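Local structure of protein HTP-2 (4TZM) at residues Ser38-Phe50 / Ala90-Asp102. The protein binds a closure motif of HTP-3 through its HORMA domain, consistent with a part in building the meiotic chromosome axis of Caenorhabditis elegans. Numbering follows the deposited sequence.
Sequences SSNFMIRAIYVVF and AQLLRAAGDATKD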
loop_
_atom_site.group_PDB
_atom_site.type_symbol
_atom_site.label_atom_id
_atom_site.label_comp_id
_atom_site.label_asym_id
_atom_site.label_seq_id
_atom_site.Cartn_x
_atom_site.Cartn_y
_atom_site.Cartn_z
ATOM N N SER A 38 -14.491 2.550 -2.168
ATOM C CA SER A 38 -13.313 3.358 -1.862
ATOM C C SER A 38 -12.346 2.539 -1.019
ATOM O O SER A 38 -11.121 2.638 -1.157
ATOM C CB SER A 38 -13.714 4.633 -1.120
ATOM O OG SER A 38 -12.594 5.262 -0.521
ATOM N N SER A 39 -12.933 1.729 -0.144
ATOM C CA SER A 39 -12.213 0.859 0.769
ATOM C C SER A 39 -11.722 -0.393 0.045
ATOM O O SER A 39 -10.614 -0.877 0.293
ATOM C CB SER A 39 -13.119 0.479 1.938
ATOM O OG SER A 39 -12.377 -0.133 2.971
ATOM N N ASN A 40 -12.551 -0.912 -0.856
ATOM C CA ASN A 40 -12.149 -2.038 -1.685
ATOM C C ASN A 40 -10.972 -1.659 -2.557
ATOM O O ASN A 40 -10.127 -2.495 -2.873
ATOM C CB ASN A 40 -13.309 -2.521 -2.554
ATOM C CG ASN A 40 -14.333 -3.308 -1.765
ATOM O OD1 ASN A 40 -14.001 -3.924 -0.758
ATOM N ND2 ASN A 40 -15.586 -3.287 -2.215
ATOM N N PHE A 41 -10.913 -0.391 -2.951
ATOM C CA PHE A 41 -9.793 0.044 -3.757
ATOM C C PHE A 41 -8.486 0.022 -2.960
ATOM O O PHE A 41 -7.454 -0.384 -3.482
ATOM C CB PHE A 41 -10.020 1.443 -4.334
ATOM C CG PHE A 41 -8.809 1.981 -5.024
ATOM C CD1 PHE A 41 -8.521 1.608 -6.323
ATOM C CD2 PHE A 41 -7.921 2.804 -4.354
ATOM C CE1 PHE A 41 -7.387 2.071 -6.953
ATOM C CE2 PHE A 41 -6.788 3.267 -4.977
ATOM C CZ PHE A 41 -6.519 2.900 -6.280
ATOM N N MET A 42 -8.522 0.469 -1.707
ATOM C CA MET A 42 -7.311 0.500 -0.887
ATOM C C MET A 42 -6.767 -0.911 -0.658
ATOM O O MET A 42 -5.555 -1.124 -0.629
ATOM C CB MET A 42 -7.575 1.179 0.462
ATOM C CG MET A 42 -7.860 2.675 0.384
ATOM S SD MET A 42 -6.603 3.587 -0.535
ATOM C CE MET A 42 -6.695 5.183 0.255
ATOM N N ILE A 43 -7.677 -1.865 -0.489
ATOM C CA ILE A 43 -7.315 -3.271 -0.340
ATOM C C ILE A 43 -6.533 -3.765 -1.557
ATOM O O ILE A 43 -5.491 -4.404 -1.414
ATOM C CB ILE A 43 -8.569 -4.149 -0.130
ATOM C CG1 ILE A 43 -9.335 -3.676 1.109
ATOM C CG2 ILE A 43 -8.191 -5.615 -0.005
ATOM C CD1 ILE A 43 -10.527 -4.530 1.470
ATOM N N ARG A 44 -7.034 -3.456 -2.750
ATOM C CA ARG A 44 -6.360 -3.837 -3.984
ATOM C C ARG A 44 -5.051 -3.068 -4.142
ATOM O O ARG A 44 -4.072 -3.606 -4.647
ATOM C CB ARG A 44 -7.267 -3.601 -5.197
ATOM C CG ARG A 44 -8.655 -4.230 -5.088
ATOM C CD ARG A 44 -8.612 -5.738 -4.840
ATOM N NE ARG A 44 -8.160 -6.495 -6.006
ATOM C CZ ARG A 44 -7.123 -7.327 -5.999
ATOM N NH1 ARG A 44 -6.431 -7.511 -4.884
ATOM N NH2 ARG A 44 -6.777 -7.979 -7.102
ATOM N N ALA A 45 -5.034 -1.815 -3.693
ATOM C CA ALA A 45 -3.831 -0.986 -3.767
ATOM C C ALA A 45 -2.701 -1.534 -2.893
ATOM O O ALA A 45 -1.545 -1.566 -3.311
ATOM C CB ALA A 45 -4.150 0.452 -3.370
ATOM N N ILE A 46 -3.037 -1.959 -1.679
ATOM C CA ILE A 46 -2.058 -2.566 -0.786
ATOM C C ILE A 46 -1.458 -3.807 -1.434
ATOM O O ILE A 46 -0.243 -4.004 -1.419
ATOM C CB ILE A 46 -2.682 -2.951 0.575
ATOM C CG1 ILE A 46 -3.161 -1.704 1.323
ATOM C CG2 ILE A 46 -1.682 -3.713 1.426
ATOM C CD1 ILE A 46 -3.938 -2.010 2.600
ATOM N N TYR A 47 -2.320 -4.635 -2.015
ATOM C CA TYR A 47 -1.897 -5.879 -2.653
ATOM C C TYR A 47 -0.968 -5.627 -3.838
ATOM O O TYR A 47 0.039 -6.316 -4.008
ATOM C CB TYR A 47 -3.128 -6.680 -3.100
ATOM C CG TYR A 47 -2.839 -7.848 -4.027
ATOM C CD1 TYR A 47 -2.402 -9.075 -3.531
ATOM C CD2 TYR A 47 -3.025 -7.729 -5.399
ATOM C CE1 TYR A 47 -2.144 -10.146 -4.382
ATOM C CE2 TYR A 47 -2.771 -8.785 -6.253
ATOM C CZ TYR A 47 -2.333 -9.992 -5.743
ATOM O OH TYR A 47 -2.082 -11.043 -6.598
ATOM N N VAL A 48 -1.305 -4.631 -4.650
ATOM C CA VAL A 48 -0.552 -4.367 -5.868
ATOM C C VAL A 48 0.781 -3.691 -5.573
ATOM O O VAL A 48 1.818 -4.117 -6.075
ATOM C CB VAL A 48 -1.358 -3.503 -6.848
ATOM C CG1 VAL A 48 -0.480 -3.047 -8.008
ATOM C CG2 VAL A 48 -2.561 -4.280 -7.363
ATOM N N VAL A 49 0.760 -2.650 -4.749
ATOM C CA VAL A 49 1.977 -1.894 -4.482
ATOM C C VAL A 49 2.995 -2.727 -3.708
ATOM O O VAL A 49 4.164 -2.769 -4.076
ATOM C CB VAL A 49 1.669 -0.584 -3.722
ATOM C CG1 VAL A 49 2.954 0.169 -3.427
ATOM C CG2 VAL A 49 0.739 0.284 -4.546
ATOM N N PHE A 50 2.555 -3.417 -2.661
ATOM C CA PHE A 50 3.486 -4.227 -1.876
ATOM C C PHE A 50 3.989 -5.448 -2.632
ATOM O O PHE A 50 5.089 -5.930 -2.363
ATOM C CB PHE A 50 2.852 -4.641 -0.548
ATOM C CG PHE A 50 2.896 -3.557 0.478
ATOM C CD1 PHE A 50 4.114 -3.095 0.949
ATOM C CD2 PHE A 50 1.736 -2.975 0.949
ATOM C CE1 PHE A 50 4.175 -2.082 1.886
ATOM C CE2 PHE A 50 1.788 -1.961 1.891
ATOM C CZ PHE A 50 3.011 -1.514 2.358
ATOM N N ALA A 90 -0.200 -12.791 0.559
ATOM C CA ALA A 90 -1.345 -12.047 0.035
ATOM C C ALA A 90 -2.462 -11.947 1.070
ATOM O O ALA A 90 -3.143 -10.923 1.161
ATOM C CB ALA A 90 -1.862 -12.692 -1.246
ATOM N N GLN A 91 -2.641 -13.006 1.855
ATOM C CA GLN A 91 -3.664 -13.008 2.894
ATOM C C GLN A 91 -3.324 -12.040 4.016
ATOM O O GLN A 91 -4.211 -11.377 4.548
ATOM C CB GLN A 91 -3.874 -14.426 3.435
ATOM C CG GLN A 91 -4.775 -15.262 2.547
ATOM C CD GLN A 91 -5.340 -16.475 3.258
ATOM O OE1 GLN A 91 -5.235 -16.596 4.477
ATOM N NE2 GLN A 91 -5.943 -17.384 2.497
ATOM N N LEU A 92 -2.042 -11.958 4.356
ATOM C CA LEU A 92 -1.548 -10.909 5.233
ATOM C C LEU A 92 -2.030 -9.553 4.738
ATOM O O LEU A 92 -2.628 -8.783 5.486
ATOM C CB LEU A 92 -0.022 -10.918 5.296
ATOM C CG LEU A 92 0.652 -12.068 6.027
ATOM C CD1 LEU A 92 2.155 -11.941 5.882
ATOM C CD2 LEU A 92 0.252 -12.037 7.489
ATOM N N LEU A 93 -1.784 -9.289 3.459
ATOM C CA LEU A 93 -2.103 -8.002 2.862
ATOM C C LEU A 93 -3.608 -7.778 2.801
ATOM O O LEU A 93 -4.072 -6.649 2.936
ATOM C CB LEU A 93 -1.493 -7.898 1.465
ATOM C CG LEU A 93 0.023 -8.068 1.444
ATOM C CD1 LEU A 93 0.553 -8.015 0.020
ATOM C CD2 LEU A 93 0.678 -7.007 2.317
ATOM N N ARG A 94 -4.368 -8.856 2.614
ATOM C CA ARG A 94 -5.822 -8.761 2.533
ATOM C C ARG A 94 -6.405 -8.463 3.908
ATOM O O ARG A 94 -7.353 -7.685 4.038
ATOM C CB ARG A 94 -6.423 -10.050 1.970
ATOM C CG ARG A 94 -7.947 -10.060 1.933
ATOM C CD ARG A 94 -8.485 -9.074 0.902
ATOM N NE ARG A 94 -9.942 -8.972 0.939
ATOM C CZ ARG A 94 -10.768 -9.831 0.348
ATOM N NH1 ARG A 94 -10.281 -10.867 -0.325
ATOM N NH2 ARG A 94 -12.082 -9.662 0.435
ATOM N N ALA A 95 -5.827 -9.084 4.933
ATOM C CA ALA A 95 -6.264 -8.853 6.306
ATOM C C ALA A 95 -6.063 -7.398 6.705
ATOM O O ALA A 95 -6.938 -6.793 7.318
ATOM C CB ALA A 95 -5.518 -9.771 7.267
ATOM N N ALA A 96 -4.902 -6.847 6.363
ATOM C CA ALA A 96 -4.587 -5.461 6.689
ATOM C C ALA A 96 -5.502 -4.519 5.916
ATOM O O ALA A 96 -6.001 -3.532 6.461
ATOM C CB ALA A 96 -3.133 -5.162 6.387
ATOM N N GLY A 97 -5.725 -4.841 4.645
ATOM C CA GLY A 97 -6.667 -4.110 3.821
ATOM C C GLY A 97 -8.092 -4.143 4.344
ATOM O O GLY A 97 -8.805 -3.142 4.266
ATOM N N ASP A 98 -8.520 -5.284 4.878
ATOM C CA ASP A 98 -9.884 -5.394 5.395
ATOM C C ASP A 98 -10.093 -4.466 6.582
ATOM O O ASP A 98 -11.213 -4.038 6.859
ATOM C CB ASP A 98 -10.211 -6.836 5.793
ATOM C CG ASP A 98 -10.559 -7.710 4.599
ATOM O OD1 ASP A 98 -11.038 -7.170 3.580
ATOM O OD2 ASP A 98 -10.357 -8.939 4.679
ATOM N N ALA A 99 -9.006 -4.146 7.274
ATOM C CA ALA A 99 -9.068 -3.257 8.425
ATOM C C ALA A 99 -9.323 -1.793 8.039
ATOM O O ALA A 99 -9.611 -0.973 8.909
ATOM C CB ALA A 99 -7.789 -3.370 9.238
ATOM N N THR A 100 -9.226 -1.454 6.755
ATOM C CA THR A 100 -9.551 -0.085 6.346
ATOM C C THR A 100 -11.063 0.098 6.248
ATOM O O THR A 100 -11.557 1.224 6.299
ATOM C CB THR A 100 -8.905 0.323 4.991
ATOM O OG1 THR A 100 -9.460 -0.450 3.921
ATOM C CG2 THR A 100 -7.396 0.151 5.026
ATOM N N LYS A 101 -11.798 -1.004 6.113
ATOM C CA LYS A 101 -13.257 -0.936 6.099
ATOM C C LYS A 101 -13.773 -0.541 7.472
ATOM O O LYS A 101 -14.642 0.322 7.601
ATOM C CB LYS A 101 -13.866 -2.266 5.669
ATOM C CG LYS A 101 -13.511 -2.642 4.252
ATOM C CD LYS A 101 -14.251 -3.868 3.789
ATOM C CE LYS A 101 -14.075 -4.034 2.298
ATOM N NZ LYS A 101 -14.513 -5.375 1.829
ATOM N N ASP A 102 -13.226 -1.179 8.499
ATOM C CA ASP A 102 -13.556 -0.831 9.873
ATOM C C ASP A 102 -12.982 0.540 10.228
ATOM O O ASP A 102 -13.491 1.223 11.114
ATOM C CB ASP A 102 -13.023 -1.892 10.838
ATOM C CG ASP A 102 -13.488 -3.298 10.489
ATOM O OD1 ASP A 102 -13.667 -3.594 9.289
ATOM O OD2 ASP A 102 -13.665 -4.114 11.419
HETATM O O HOH W 1 -4.810 -6.523 0.201
#
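Ile43 sits as a knob among Gly97, Arg94, Asp98 and Lys101, where two antiparallel helices of the HORMA domain pack at 156°; it shows how a glycine lets helices close up. From its CB the side chain forks. CG2, anti to the backbone N (CG1 at chi1 -58°), crosses the Arg94 chain and meets CD at 3.6 Å. The other branch runs over the carbonyl of Gly97, Ile43 CG1 lying 3.2 Å from Gly97 O, and its tip CD1 touches both Asp98 OD1 and Lys101 CE. Because Gly97 carries no side chain, the CA atoms of Ile43 and Gly97 come within 4.3 Å. Ile46 CD1 rests on Gly97 CA, while Leu93 packs against Ile46 CG2 and Phe50 CB; Met127 of strand 123-133 also meets Ile46 and Phe50. Where helix 84-102 kinks, Gly97 O accepts from both Thr100 N and Thr100 OG1, the latter at 2.8 Å and in the carbonyl plane. Thr100 OG1 in turn accepts a hydrogen bond from Ser39 OG at 3.1 Å. A valine in place of Thr100 would probably leave Ser39 OG without this acceptor and Gly97 O with one donor fewer. Nearer Tyr47, a water joins the helices, donating to Ile43 O at 2.7 Å and more weakly to Leu93 O.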